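Local coordinates for putative Oleoyl-[acyl-carrier protein] thioesterase (PDB 2OWN) that probably hydrolyses the thioester of oleoyl-acyl carrier protein, releasing the free fatty acid, as in other acyl-ACP thioesterases of the hotdog superfamily, at residues 146-154 with 202-210. Numbering follows the deposited sequence. Where two conformers were deposited one is given.
Sequences IPRLPRPIS and LVHVDVRYE. With SO4 (sulfate ion), chain O.
Pro152 lies over one face of the Arg208 guanidinium, its CD about 4.0 Å above the middle of the plane, while the same CD reaches Arg208 CG at 3.4 Å. Proline suits this place as a compact, rigid apolar ring whose CG and CD meet the CG methylene of Arg208 and one face of its head group. Arg208 bends at CB-CG (chi2 -73°), which brings the chain alongside the Pro152 ring; the edge of the guanidinium meets polar partners. At that edge NH2 gives a weak, bent hydrogen bond to Leu149 O (3.2 Å, 133°) and another weak one to sulfate O1, whereas NH1 turns to Val207 O, again weakly. A water donates to Pro150 O at 2.6 Å and accepts a weak bond from Arg208 NH1.

Strand 200-209 runs between strands 61-72 and 246-256, at the place where the two hotdog domains of an acyl-ACP thioesterase meet, and the proline-rich linker 146-154 crosses it at nearly a right angle. Proline has no N-H to give, and the contact here uses the carbonyls of Leu149 and Pro150 as acceptors. An alanine in place of Arg208 would probably leave Leu149 O without this donor and open a gap beneath the Pro152 ring.

Beside Arg208, Asp206 points its CB at the linker, 3.9 Å from Pro152 CG; OD1 and OD2 each lie 3.4 Å from Pro150 O, acceptors facing an acceptor with no bond between them. Arg151 stretches out fully from CG to NE, its guanidinium plane 76° from that of Arg208, and offers NE and NH2 in weak but nearly straight bonds to sulfate O1 and O4. Gln67 also bonds this anion, probably taken up from the crystallisation liquor, which probably offsets the charge of the clustered arginines.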
loop_
_atom_site.group_PDB
_atom_site.type_symbol
_atom_site.label_atom_id
_atom_site.label_comp_id
_atom_site.label_asym_id
_atom_site.label_seq_id
_atom_site.Cartn_x
_atom_site.Cartn_y
_atom_site.Cartn_z
ATOM N N ILE B 146 -29.271 8.180 15.941
ATOM C CA ILE B 146 -28.016 7.442 15.749
ATOM C C ILE B 146 -27.114 7.838 16.940
ATOM O O ILE B 146 -26.742 9.021 17.013
ATOM C CB ILE B 146 -27.306 7.800 14.408
ATOM C CG1 ILE B 146 -28.206 7.515 13.199
ATOM C CG2 ILE B 146 -25.983 7.024 14.264
ATOM C CD1 ILE B 146 -27.578 7.892 11.860
ATOM N N PRO B 147 -26.786 6.897 17.886
ATOM C CA PRO B 147 -25.898 7.205 19.043
ATOM C C PRO B 147 -24.537 7.835 18.655
ATOM O O PRO B 147 -23.979 7.484 17.592
ATOM C CB PRO B 147 -25.720 5.841 19.718
ATOM C CG PRO B 147 -26.982 5.147 19.422
ATOM C CD PRO B 147 -27.272 5.504 17.993
ATOM N N ARG B 148 -24.037 8.727 19.524
ATOM C CA ARG B 148 -22.785 9.449 19.272
ATOM C C ARG B 148 -21.615 8.478 19.452
ATOM O O ARG B 148 -21.550 7.761 20.457
ATOM C CB ARG B 148 -22.633 10.675 20.193
ATOM C CG ARG B 148 -21.712 11.757 19.630
ATOM C CD ARG B 148 -21.493 12.926 20.610
ATOM N NE ARG B 148 -20.464 12.667 21.625
ATOM C CZ ARG B 148 -20.145 13.475 22.652
ATOM N NH1 ARG B 148 -20.758 14.656 22.866
ATOM N NH2 ARG B 148 -19.175 13.085 23.497
ATOM N N LEU B 149 -20.706 8.427 18.469
ATOM C CA LEU B 149 -19.525 7.525 18.541
ATOM C C LEU B 149 -18.508 8.080 19.567
ATOM O O LEU B 149 -18.574 9.280 19.881
ATOM C CB LEU B 149 -18.843 7.323 17.168
ATOM C CG LEU B 149 -19.517 6.481 16.066
ATOM C CD1 LEU B 149 -20.912 6.953 15.663
ATOM C CD2 LEU B 149 -18.591 6.447 14.848
ATOM N N PRO B 150 -17.591 7.226 20.111
ATOM C CA PRO B 150 -16.570 7.727 21.057
ATOM C C PRO B 150 -15.693 8.817 20.418
ATOM O O PRO B 150 -15.136 8.583 19.350
ATOM C CB PRO B 150 -15.754 6.473 21.408
ATOM C CG PRO B 150 -16.642 5.350 21.098
ATOM C CD PRO B 150 -17.445 5.770 19.924
ATOM N N ARG B 151 -15.695 10.013 21.008
ATOM C CA ARG B 151 -14.921 11.142 20.488
ATOM C C ARG B 151 -13.425 11.017 20.771
ATOM O O ARG B 151 -13.054 10.490 21.836
ATOM C CB ARG B 151 -15.360 12.503 21.081
ATOM C CG ARG B 151 -16.629 13.106 20.537
ATOM C CD ARG B 151 -16.890 14.428 21.246
ATOM N NE ARG B 151 -17.972 15.226 20.659
ATOM C CZ ARG B 151 -18.432 16.390 21.151
ATOM N NH1 ARG B 151 -17.934 16.954 22.271
ATOM N NH2 ARG B 151 -19.420 17.016 20.503
ATOM N N PRO B 152 -12.563 11.490 19.822
ATOM C CA PRO B 152 -11.135 11.540 20.143
ATOM C C PRO B 152 -10.875 12.682 21.158
ATOM O O PRO B 152 -11.731 13.574 21.351
ATOM C CB PRO B 152 -10.456 11.854 18.793
ATOM C CG PRO B 152 -11.484 11.726 17.770
ATOM C CD PRO B 152 -12.799 11.933 18.430
ATOM N N ILE B 153 -9.705 12.632 21.796
ATOM C CA ILE B 153 -9.257 13.658 22.749
ATOM C C ILE B 153 -9.037 14.943 21.940
ATOM O O ILE B 153 -8.557 14.883 20.792
ATOM C CB ILE B 153 -7.940 13.256 23.496
ATOM C CG1 ILE B 153 -8.162 12.018 24.379
ATOM C CG2 ILE B 153 -7.399 14.410 24.367
ATOM C CD1 ILE B 153 -6.888 11.496 25.052
ATOM N N SER B 154 -9.448 16.082 22.508
ATOM C CA SER B 154 -9.273 17.389 21.857
ATOM C C SER B 154 -7.760 17.629 21.937
ATOM O O SER B 154 -7.214 17.740 23.043
ATOM C CB SER B 154 -10.078 18.497 22.536
ATOM O OG SER B 154 -9.994 19.693 21.785
ATOM N N LEU B 202 -2.430 -2.452 18.827
ATOM C CA LEU B 202 -3.653 -1.640 18.741
ATOM C C LEU B 202 -4.803 -2.289 19.510
ATOM O O LEU B 202 -4.998 -3.507 19.415
ATOM C CB LEU B 202 -4.068 -1.435 17.278
ATOM C CG LEU B 202 -3.084 -0.639 16.417
ATOM C CD1 LEU B 202 -3.304 -0.924 14.953
ATOM C CD2 LEU B 202 -3.157 0.868 16.740
ATOM N N VAL B 203 -5.494 -1.474 20.311
ATOM C CA VAL B 203 -6.665 -1.863 21.104
ATOM C C VAL B 203 -7.906 -1.129 20.572
ATOM O O VAL B 203 -8.945 -1.771 20.352
ATOM C CB VAL B 203 -6.458 -1.594 22.629
ATOM C CG1 VAL B 203 -7.689 -1.963 23.455
ATOM C CG2 VAL B 203 -5.259 -2.372 23.137
ATOM N N HIS B 204 -7.802 0.197 20.399
ATOM C CA HIS B 204 -8.910 1.032 19.926
ATOM C C HIS B 204 -8.432 2.254 19.126
ATOM O O HIS B 204 -7.319 2.727 19.358
ATOM C CB HIS B 204 -9.711 1.484 21.157
ATOM C CG HIS B 204 -11.133 1.829 20.872
ATOM N ND1 HIS B 204 -11.548 3.074 20.449
ATOM C CD2 HIS B 204 -12.249 1.071 20.974
ATOM C CE1 HIS B 204 -12.862 3.054 20.288
ATOM N NE2 HIS B 204 -13.306 1.855 20.601
ATOM N N VAL B 205 -9.254 2.722 18.178
ATOM C CA VAL B 205 -8.976 3.913 17.345
ATOM C C VAL B 205 -10.264 4.739 17.100
ATOM O O VAL B 205 -11.284 4.159 16.732
ATOM C CB VAL B 205 -8.369 3.554 15.951
ATOM C CG1 VAL B 205 -8.012 4.817 15.159
ATOM C CG2 VAL B 205 -7.117 2.656 16.073
ATOM N N ASP B 206 -10.197 6.057 17.344
ATOM C CA ASP B 206 -11.279 7.031 17.065
ATOM C C ASP B 206 -10.750 7.996 16.037
ATOM O O ASP B 206 -9.634 8.464 16.214
ATOM C CB ASP B 206 -11.653 7.861 18.278
ATOM C CG ASP B 206 -12.252 7.060 19.378
ATOM O OD1 ASP B 206 -12.924 6.037 19.118
ATOM O OD2 ASP B 206 -12.105 7.534 20.515
ATOM N N VAL B 207 -11.528 8.297 14.992
ATOM C CA VAL B 207 -11.124 9.242 13.934
ATOM C C VAL B 207 -12.251 10.236 13.649
ATOM O O VAL B 207 -13.408 9.838 13.639
ATOM C CB VAL B 207 -10.770 8.522 12.598
ATOM C CG1 VAL B 207 -10.146 9.503 11.599
ATOM C CG2 VAL B 207 -9.801 7.371 12.819
ATOM N N ARG B 208 -11.893 11.509 13.458
ATOM C CA ARG B 208 -12.807 12.602 13.075
ATOM C C ARG B 208 -12.153 13.305 11.886
ATOM O O ARG B 208 -11.019 13.757 12.035
ATOM C CB ARG B 208 -13.022 13.596 14.218
ATOM C CG ARG B 208 -13.854 13.095 15.388
ATOM C CD ARG B 208 -15.313 12.988 15.033
ATOM N NE ARG B 208 -16.138 12.573 16.176
ATOM C CZ ARG B 208 -16.351 11.313 16.593
ATOM N NH1 ARG B 208 -15.801 10.244 15.994
ATOM N NH2 ARG B 208 -17.136 11.108 17.657
ATOM N N TYR B 209 -12.832 13.355 10.730
ATOM C CA TYR B 209 -12.335 14.032 9.521
ATOM C C TYR B 209 -13.030 15.380 9.476
ATOM O O TYR B 209 -14.256 15.417 9.366
ATOM C CB TYR B 209 -12.623 13.234 8.254
ATOM C CG TYR B 209 -12.035 11.845 8.270
ATOM C CD1 TYR B 209 -10.685 11.610 7.911
ATOM C CD2 TYR B 209 -12.830 10.737 8.633
ATOM C CE1 TYR B 209 -10.138 10.281 7.923
ATOM C CE2 TYR B 209 -12.312 9.423 8.645
ATOM C CZ TYR B 209 -10.969 9.196 8.297
ATOM O OH TYR B 209 -10.489 7.914 8.318
ATOM N N GLU B 210 -12.263 16.468 9.607
ATOM C CA GLU B 210 -12.791 17.844 9.586
ATOM C C GLU B 210 -12.721 18.457 8.182
ATOM O O GLU B 210 -13.719 19.008 7.706
ATOM C CB GLU B 210 -12.071 18.768 10.578
ATOM C CG GLU B 210 -12.205 18.438 12.091
ATOM C CD GLU B 210 -11.339 17.294 12.618
ATOM O OE1 GLU B 210 -10.520 16.730 11.869
ATOM O OE2 GLU B 210 -11.451 16.981 13.824
HETATM S S SO4 O . -20.023 14.320 17.182
HETATM O O1 SO4 O . -19.437 13.485 18.216
HETATM O O2 SO4 O . -18.946 14.921 16.400
HETATM O O3 SO4 O . -20.863 13.486 16.329
HETATM O O4 SO4 O . -20.852 15.362 17.777
HETATM O O HOH W 1 -15.097 7.169 17.114
#